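Local coordinates for ribonucleoside triphosphate reductase (Lactobacillus leichmannii, PDB 1L1L), which reduces ribonucleoside triphosphates to 2'-deoxyribonucleoside triphosphates with a B12 cofactor, as an allosterically regulated monomer, at residues N231-D236 against Q248-D253; R488-F493 against Q631-A636; K506-D511 against R666-I671. All blocks are in the same frame, centred on the assembly; numbering follows the deposited sequence.

Interaction 1: residues N231-D236 against Q248-D253; sequences NALLID and QKLILD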
# COMPACT_ATOMS: atom_id res chain seq x y z
N ASN A 231 -20.99 -11.63 5.54
CA ASN A 231 -20.55 -12.09 4.23
C ASN A 231 -20.06 -13.53 4.41
O ASN A 231 -20.22 -14.37 3.52
CB ASN A 231 -19.42 -11.20 3.69
CG ASN A 231 -18.90 -11.67 2.34
OD1 ASN A 231 -19.64 -11.72 1.36
ND2 ASN A 231 -17.62 -12.03 2.30
N ALA A 232 -19.47 -13.80 5.58
CA ALA A 232 -18.96 -15.13 5.89
C ALA A 232 -20.10 -16.15 5.96
O ALA A 232 -19.97 -17.29 5.49
CB ALA A 232 -18.19 -15.11 7.21
N LEU A 233 -21.21 -15.72 6.56
CA LEU A 233 -22.40 -16.56 6.69
C LEU A 233 -22.97 -16.85 5.30
O LEU A 233 -23.20 -18.01 4.95
CB LEU A 233 -23.46 -15.83 7.55
CG LEU A 233 -24.84 -16.50 7.67
CD1 LEU A 233 -24.68 -17.89 8.25
CD2 LEU A 233 -25.75 -15.63 8.55
N LEU A 234 -23.18 -15.79 4.52
CA LEU A 234 -23.70 -15.92 3.16
C LEU A 234 -22.90 -16.90 2.31
O LEU A 234 -23.47 -17.73 1.60
CB LEU A 234 -23.70 -14.56 2.47
CG LEU A 234 -24.07 -14.61 0.98
CD1 LEU A 234 -25.48 -15.19 0.82
CD2 LEU A 234 -23.98 -13.23 0.38
N ILE A 235 -21.57 -16.80 2.39
CA ILE A 235 -20.70 -17.68 1.63
C ILE A 235 -20.76 -19.13 2.12
O ILE A 235 -21.00 -20.05 1.34
CB ILE A 235 -19.23 -17.19 1.68
CG1 ILE A 235 -19.09 -15.88 0.92
CG2 ILE A 235 -18.32 -18.25 1.10
CD1 ILE A 235 -17.72 -15.20 1.10
N ASP A 236 -20.53 -19.33 3.42
CA ASP A 236 -20.53 -20.67 3.98
C ASP A 236 -21.84 -21.47 3.83
O ASP A 236 -21.83 -22.70 3.94
CB ASP A 236 -20.12 -20.63 5.47
CG ASP A 236 -18.65 -20.26 5.68
OD1 ASP A 236 -17.80 -20.67 4.86
OD2 ASP A 236 -18.33 -19.58 6.68
N GLN A 248 -31.42 -23.29 2.85
CA GLN A 248 -31.15 -22.42 1.70
C GLN A 248 -31.95 -21.13 1.76
O GLN A 248 -32.25 -20.53 0.73
CB GLN A 248 -31.47 -23.17 0.40
CG GLN A 248 -30.82 -24.54 0.31
CD GLN A 248 -31.18 -25.28 -0.98
OE1 GLN A 248 -31.26 -26.51 -1.00
NE2 GLN A 248 -31.39 -24.53 -2.06
N LYS A 249 -32.31 -20.71 2.97
CA LYS A 249 -33.06 -19.49 3.15
C LYS A 249 -32.34 -18.60 4.16
O LYS A 249 -32.31 -18.89 5.35
CB LYS A 249 -34.48 -19.81 3.64
CG LYS A 249 -35.31 -20.58 2.63
CD LYS A 249 -36.74 -20.78 3.12
CE LYS A 249 -37.59 -21.49 2.07
NZ LYS A 249 -39.02 -21.67 2.48
N LEU A 250 -31.76 -17.51 3.66
CA LEU A 250 -31.02 -16.59 4.51
C LEU A 250 -31.62 -15.19 4.53
O LEU A 250 -31.95 -14.62 3.49
CB LEU A 250 -29.56 -16.51 4.05
CG LEU A 250 -28.68 -15.53 4.84
CD1 LEU A 250 -28.78 -15.85 6.33
CD2 LEU A 250 -27.23 -15.62 4.35
N ILE A 251 -31.75 -14.64 5.73
CA ILE A 251 -32.29 -13.30 5.90
C ILE A 251 -31.30 -12.50 6.73
O ILE A 251 -31.13 -12.76 7.92
CB ILE A 251 -33.63 -13.32 6.64
CG1 ILE A 251 -34.62 -14.25 5.94
CG2 ILE A 251 -34.19 -11.90 6.71
CD1 ILE A 251 -35.90 -14.51 6.72
N LEU A 252 -30.63 -11.54 6.11
CA LEU A 252 -29.66 -10.70 6.82
C LEU A 252 -30.31 -9.35 7.11
O LEU A 252 -30.75 -8.64 6.20
CB LEU A 252 -28.39 -10.52 5.97
CG LEU A 252 -27.58 -11.80 5.74
CD1 LEU A 252 -26.39 -11.50 4.84
CD2 LEU A 252 -27.11 -12.37 7.06
N ASP A 253 -30.38 -9.01 8.40
CA ASP A 253 -30.99 -7.76 8.84
C ASP A 253 -29.92 -6.69 9.10
O ASP A 253 -29.11 -6.83 10.01
CB ASP A 253 -31.78 -8.01 10.14
CG ASP A 253 -32.75 -6.90 10.46
OD1 ASP A 253 -32.39 -5.71 10.28
OD2 ASP A 253 -33.88 -7.20 10.91
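Leu-250 reaches from strand 249-253 to the flank of helix 224-236 and meets both Leu-233 and Leu-234. The contact belongs to a beta-alpha-beta unit made of strand 216-219, helix 224-236 and strand 249-253. It lies within the insertion domain of B12-dependent ribonucleotide reductases. Helix and strand run nearly antiparallel, at 171°, with their axes 10.1 Å apart at closest approach. This is the return leg of the crossover: the chain leaves the helix, passes through a loop and comes back as the central strand of a three-stranded parallel sheet.

Leu-250 gives up the most surface, and its two methyls share the work. CD1 meets CD2 of Leu-233 at 3.8 Å. CD2 turns to Leu-234, where it sits 3.7 Å from the backbone CA and also touches CD1. The Leu-250 and Leu-234 side chains cross at about a right angle. One methyl, CD2, meets both the helix backbone and the branch end.

Leu-233 points toward the strand. Its CG is anti to the backbone N (chi1 174°), which carries CD2 out to the sheet. Leu-252, two residues beyond Leu-250, faces the helix as well. The intervening Ile-251 points away from it, as strand alternation requires.

The core continues past the two segments. Leu-184 of strand 183-187 touches Leu-234 and Leu-250, and Tyr-218 of strand 216-219 touches Leu-233 and Leu-252. The contact is wholly apolar and buried. CD2 of Leu-233 touches both strand leucines, and its second partner is CD2 of Leu-252, at 3.8 Å.

Interaction 2: residues R488-F493 against Q631-A636; sequences RVVTGF and QFATQA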
# COMPACT_ATOMS: atom_id res chain seq x y z
N ARG A 488 23.72 8.31 -14.00
CA ARG A 488 22.76 7.28 -13.62
C ARG A 488 23.44 5.92 -13.43
O ARG A 488 24.37 5.58 -14.17
CB ARG A 488 21.66 7.19 -14.67
CG ARG A 488 20.93 8.51 -14.88
CD ARG A 488 19.69 8.35 -15.73
NE ARG A 488 20.01 7.82 -17.05
CZ ARG A 488 20.58 8.52 -18.02
NH1 ARG A 488 20.91 9.79 -17.82
NH2 ARG A 488 20.82 7.95 -19.19
N VAL A 489 22.97 5.16 -12.44
CA VAL A 489 23.53 3.85 -12.12
C VAL A 489 23.89 3.05 -13.37
O VAL A 489 24.86 2.30 -13.37
CB VAL A 489 22.58 3.02 -11.22
CG1 VAL A 489 21.36 2.55 -12.02
CG2 VAL A 489 23.33 1.84 -10.64
N VAL A 490 23.11 3.20 -14.43
CA VAL A 490 23.40 2.51 -15.68
C VAL A 490 24.19 3.47 -16.57
O VAL A 490 23.64 4.40 -17.15
CB VAL A 490 22.10 2.07 -16.40
CG1 VAL A 490 22.44 1.32 -17.68
CG2 VAL A 490 21.27 1.19 -15.49
N THR A 491 25.50 3.23 -16.67
CA THR A 491 26.39 4.07 -17.46
C THR A 491 26.42 3.71 -18.94
O THR A 491 26.92 4.48 -19.77
CB THR A 491 27.82 4.00 -16.90
OG1 THR A 491 28.30 2.64 -16.94
CG2 THR A 491 27.84 4.49 -15.47
N GLY A 492 25.89 2.54 -19.28
CA GLY A 492 25.86 2.11 -20.67
C GLY A 492 25.57 0.62 -20.81
O GLY A 492 25.27 -0.06 -19.83
N PHE A 493 25.67 0.12 -22.04
CA PHE A 493 25.42 -1.29 -22.31
C PHE A 493 26.54 -1.93 -23.13
O PHE A 493 27.10 -1.30 -24.03
CB PHE A 493 24.09 -1.48 -23.05
CG PHE A 493 22.88 -1.09 -22.26
CD1 PHE A 493 22.55 0.24 -22.05
CD2 PHE A 493 22.06 -2.07 -21.71
CE1 PHE A 493 21.43 0.60 -21.31
CE2 PHE A 493 20.93 -1.73 -20.96
CZ PHE A 493 20.61 -0.39 -20.76
N GLN A 631 15.30 1.09 -17.73
CA GLN A 631 14.46 0.97 -16.55
C GLN A 631 14.56 -0.45 -16.00
O GLN A 631 14.64 -0.64 -14.79
CB GLN A 631 13.00 1.32 -16.90
CG GLN A 631 12.81 2.79 -17.23
CD GLN A 631 11.36 3.16 -17.51
OE1 GLN A 631 10.50 3.04 -16.64
NE2 GLN A 631 11.10 3.64 -18.71
N PHE A 632 14.54 -1.46 -16.88
CA PHE A 632 14.68 -2.85 -16.44
C PHE A 632 16.02 -3.02 -15.70
O PHE A 632 16.07 -3.56 -14.59
CB PHE A 632 14.64 -3.79 -17.64
CG PHE A 632 13.28 -4.36 -17.92
CD1 PHE A 632 12.88 -5.56 -17.32
CD2 PHE A 632 12.42 -3.73 -18.80
CE1 PHE A 632 11.62 -6.11 -17.61
CE2 PHE A 632 11.16 -4.28 -19.09
CZ PHE A 632 10.77 -5.47 -18.50
N ALA A 633 17.10 -2.54 -16.33
CA ALA A 633 18.43 -2.64 -15.73
C ALA A 633 18.50 -1.97 -14.36
O ALA A 633 19.13 -2.49 -13.44
CB ALA A 633 19.49 -2.02 -16.65
N THR A 634 17.83 -0.83 -14.22
CA THR A 634 17.85 -0.12 -12.95
C THR A 634 17.13 -0.92 -11.86
O THR A 634 17.63 -1.03 -10.74
CB THR A 634 17.20 1.27 -13.09
OG1 THR A 634 17.89 2.01 -14.11
CG2 THR A 634 17.26 2.03 -11.79
N GLN A 635 15.96 -1.47 -12.19
CA GLN A 635 15.24 -2.28 -11.22
C GLN A 635 16.09 -3.50 -10.85
O GLN A 635 16.17 -3.88 -9.69
CB GLN A 635 13.89 -2.74 -11.79
CG GLN A 635 13.22 -3.87 -11.00
CD GLN A 635 11.90 -4.34 -11.63
OE1 GLN A 635 11.80 -4.49 -12.85
NE2 GLN A 635 10.90 -4.58 -10.80
N ALA A 636 16.72 -4.10 -11.86
CA ALA A 636 17.55 -5.29 -11.65
C ALA A 636 18.73 -4.99 -10.73
O ALA A 636 19.12 -5.83 -9.91
CB ALA A 636 18.06 -5.81 -12.99
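Val-490 puts one methyl, CG2, against two consecutive residues of helix 628-641. CG2 lies 3.8 Å from CB of Ala-633 and 3.7 Å from OG1 of Thr-634. The valine has CG1 anti to its backbone N (chi1 -179°). That choice sets CG2 beside the N, on the flank that faces the helix.

Val-489 meets the helix differently. Its CG1 occupies the crowded position between the backbone N and the carbonyl carbon, at a chi1 of 71°. From there it reaches both branches of Thr-634, with OG1 and CG2 each 4.1 Å away. The two valine methyls therefore meet the threonine from neighbouring positions on the chain, and each side chain crosses it at a slant.

Thr-634 keeps its hydroxyl beside its own backbone N. OG1 is hydrogen-bonded to the carbonyl O of Glu-630, one helical turn earlier. Its polar need is thus met inside the helix, and the valines only pack against it. Ala-633 has only CB to present, and it meets Val-490 CG2. The closest backbones are those of Val-490 and Thr-634, with CA atoms 6.7 Å apart.

The contact is buried packing at the start of strand 490-497. Strand 504-510, its antiparallel partner, covers the same helix: Pro-508 touches Ala-633, and Tyr-510 touches Val-490 and Ala-636. On another flank of helix 628-641, Phe-632 packs on Ile-651 of strand 650-653 and on Leu-664 and Leu-665 of helix 661-667.

Interaction 3: residues K506-D511 against R666-I671; sequences KVPVYD and RQYRFI
Gln-667, in the last turn of helix 661-667, reaches across to the carbonyl O of Lys-506 on the beta hairpin 490-510. This surface contact ties the hairpin's second strand to the end of the helix.

The carbonyl O of Arg-666, just before it, is used within the segment. It accepts from the backbone N and from NH1 of Arg-669, which come from opposite faces of its plane.

Gln-667 carries the contact. CG is anti to the backbone N (chi1 -167°), and the chain stays extended beyond CG, so the amide is held far out from the helix. NE2 donates to Lys-506 O at 3.1 Å, with an angle of 150° at the hydrogen. The donor stands above the carbonyl plane, 43° out of it. OE1 takes part through water. One water donates to Lys-506 O at 2.7 Å and to Gln-667 OE1 at 3.0 Å. A second accepts from Lys-506 N and makes a weak bond to OE1.

Tyr-668 leaves the helical path. Its ring end reaches the hairpin, where OH lies 3.6 Å from CD of Pro-508, and its side chain also touches Ala-633 and Ala-636.

NH2 of Arg-669 forms salt bridges with Asp-498 and Glu-500, in the loop that joins the hairpin's two strands. CE1 of Phe-670 lies over one face of the Arg-669 guanidinium.

The polar part of the contact joins one side-chain amide to the main chain of Lys-506, whose NZ pairs with Asp-495. A carbonyl O can only accept, so the direct bond favours NE2 on this side; the waters donate to OE1.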
# COMPACT_ATOMS: atom_id res chain seq x y z
N LYS A 506 21.86 -7.02 -25.04
CA LYS A 506 22.55 -5.85 -24.51
C LYS A 506 22.44 -5.89 -22.99
O LYS A 506 21.35 -5.82 -22.44
CB LYS A 506 21.91 -4.57 -25.04
CG LYS A 506 22.11 -4.34 -26.52
CD LYS A 506 23.56 -4.02 -26.81
CE LYS A 506 23.76 -3.53 -28.23
NZ LYS A 506 25.11 -2.92 -28.38
N VAL A 507 23.58 -6.03 -22.32
CA VAL A 507 23.59 -6.06 -20.87
C VAL A 507 24.04 -4.69 -20.37
O VAL A 507 24.85 -4.02 -21.01
CB VAL A 507 24.53 -7.16 -20.33
CG1 VAL A 507 24.65 -7.06 -18.82
CG2 VAL A 507 23.99 -8.52 -20.73
N PRO A 508 23.51 -4.26 -19.22
CA PRO A 508 23.87 -2.96 -18.65
C PRO A 508 25.21 -2.94 -17.93
O PRO A 508 25.66 -3.96 -17.40
CB PRO A 508 22.72 -2.69 -17.69
CG PRO A 508 22.42 -4.07 -17.16
CD PRO A 508 22.42 -4.88 -18.44
N VAL A 509 25.85 -1.78 -17.92
CA VAL A 509 27.11 -1.59 -17.21
C VAL A 509 26.75 -0.66 -16.06
O VAL A 509 26.31 0.47 -16.27
CB VAL A 509 28.18 -0.92 -18.09
CG1 VAL A 509 29.50 -0.83 -17.34
CG2 VAL A 509 28.36 -1.71 -19.37
N TYR A 510 26.92 -1.15 -14.84
CA TYR A 510 26.60 -0.37 -13.66
C TYR A 510 27.79 0.38 -13.10
O TYR A 510 28.93 -0.09 -13.19
CB TYR A 510 26.06 -1.27 -12.55
CG TYR A 510 24.79 -2.00 -12.90
CD1 TYR A 510 23.64 -1.30 -13.28
CD2 TYR A 510 24.74 -3.39 -12.83
CE1 TYR A 510 22.46 -1.99 -13.58
CE2 TYR A 510 23.57 -4.08 -13.13
CZ TYR A 510 22.43 -3.38 -13.49
OH TYR A 510 21.28 -4.06 -13.76
N ASP A 511 27.51 1.54 -12.51
CA ASP A 511 28.54 2.35 -11.91
C ASP A 511 28.90 1.60 -10.63
O ASP A 511 28.12 1.58 -9.67
CB ASP A 511 27.99 3.74 -11.59
CG ASP A 511 29.08 4.73 -11.28
OD1 ASP A 511 29.85 4.50 -10.32
OD2 ASP A 511 29.17 5.74 -12.02
N ARG A 666 11.95 -11.65 -20.96
CA ARG A 666 12.72 -12.89 -21.07
C ARG A 666 14.14 -12.66 -20.56
O ARG A 666 14.67 -13.47 -19.79
CB ARG A 666 12.76 -13.38 -22.52
CG ARG A 666 11.39 -13.77 -23.09
CD ARG A 666 11.54 -14.74 -24.26
NE ARG A 666 12.53 -14.28 -25.24
CZ ARG A 666 12.35 -13.27 -26.08
NH1 ARG A 666 11.20 -12.60 -26.08
NH2 ARG A 666 13.31 -12.92 -26.92
N GLN A 667 14.74 -11.56 -20.98
CA GLN A 667 16.11 -11.28 -20.56
C GLN A 667 16.33 -11.31 -19.06
O GLN A 667 17.33 -11.84 -18.59
CB GLN A 667 16.58 -9.93 -21.10
CG GLN A 667 18.09 -9.75 -20.97
CD GLN A 667 18.58 -8.40 -21.45
OE1 GLN A 667 18.03 -7.81 -22.39
NE2 GLN A 667 19.64 -7.90 -20.81
N TYR A 668 15.39 -10.74 -18.30
CA TYR A 668 15.55 -10.70 -16.85
C TYR A 668 14.81 -11.79 -16.07
O TYR A 668 14.59 -11.64 -14.86
CB TYR A 668 15.15 -9.32 -16.33
CG TYR A 668 16.11 -8.22 -16.76
CD1 TYR A 668 15.94 -7.55 -17.97
CD2 TYR A 668 17.20 -7.89 -15.97
CE1 TYR A 668 16.85 -6.56 -18.38
CE2 TYR A 668 18.10 -6.91 -16.36
CZ TYR A 668 17.93 -6.25 -17.56
OH TYR A 668 18.83 -5.28 -17.93
N ARG A 669 14.47 -12.89 -16.73
CA ARG A 669 13.75 -13.98 -16.08
C ARG A 669 14.52 -14.61 -14.92
O ARG A 669 13.94 -15.34 -14.12
CB ARG A 669 13.35 -15.05 -17.11
CG ARG A 669 14.51 -15.80 -17.76
CD ARG A 669 14.00 -16.70 -18.89
NE ARG A 669 15.06 -17.55 -19.43
CZ ARG A 669 16.08 -17.12 -20.16
NH1 ARG A 669 16.19 -15.83 -20.46
NH2 ARG A 669 17.01 -17.97 -20.58
N PHE A 670 15.81 -14.32 -14.81
CA PHE A 670 16.59 -14.89 -13.72
C PHE A 670 16.86 -13.88 -12.60
O PHE A 670 17.51 -14.21 -11.60
CB PHE A 670 17.93 -15.44 -14.23
CG PHE A 670 17.79 -16.50 -15.29
CD1 PHE A 670 18.16 -16.23 -16.61
CD2 PHE A 670 17.30 -17.77 -14.98
CE1 PHE A 670 18.04 -17.21 -17.60
CE2 PHE A 670 17.17 -18.75 -15.95
CZ PHE A 670 17.55 -18.48 -17.26
N ILE A 671 16.33 -12.67 -12.75
CA ILE A 671 16.56 -11.61 -11.76
C ILE A 671 15.31 -10.97 -11.16
O ILE A 671 15.23 -10.78 -9.95
CB ILE A 671 17.43 -10.48 -12.38
CG1 ILE A 671 18.82 -11.02 -12.73
CG2 ILE A 671 17.54 -9.31 -11.41
CD1 ILE A 671 19.72 -9.99 -13.38
O HOH W 1 18.77 -4.90 -22.22
O HOH W 2 18.87 -7.18 -25.60

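From the N terminus, interaction 1 comes first and closes a short loop of 11 residues inside one beta-alpha-beta unit. It ends well before the others begin, and lies on the opposite side of the chain's centre, about 53 and 52 Å from them between centres. Interactions 2 and 3 close long loops of 137 and 154 residues. These cross: 488-493 and 506-511 come first, then 631-636 and 666-671 in the same order. Their centres are 8 Å apart. Strands 490-497 and 504-510 pair in one antiparallel hairpin, which interaction 2 ties to helix 628-641 and interaction 3 to the end of helix 661-667. Ala-633 O and Tyr-510 OH probably hydrogen-bond between the two contacts.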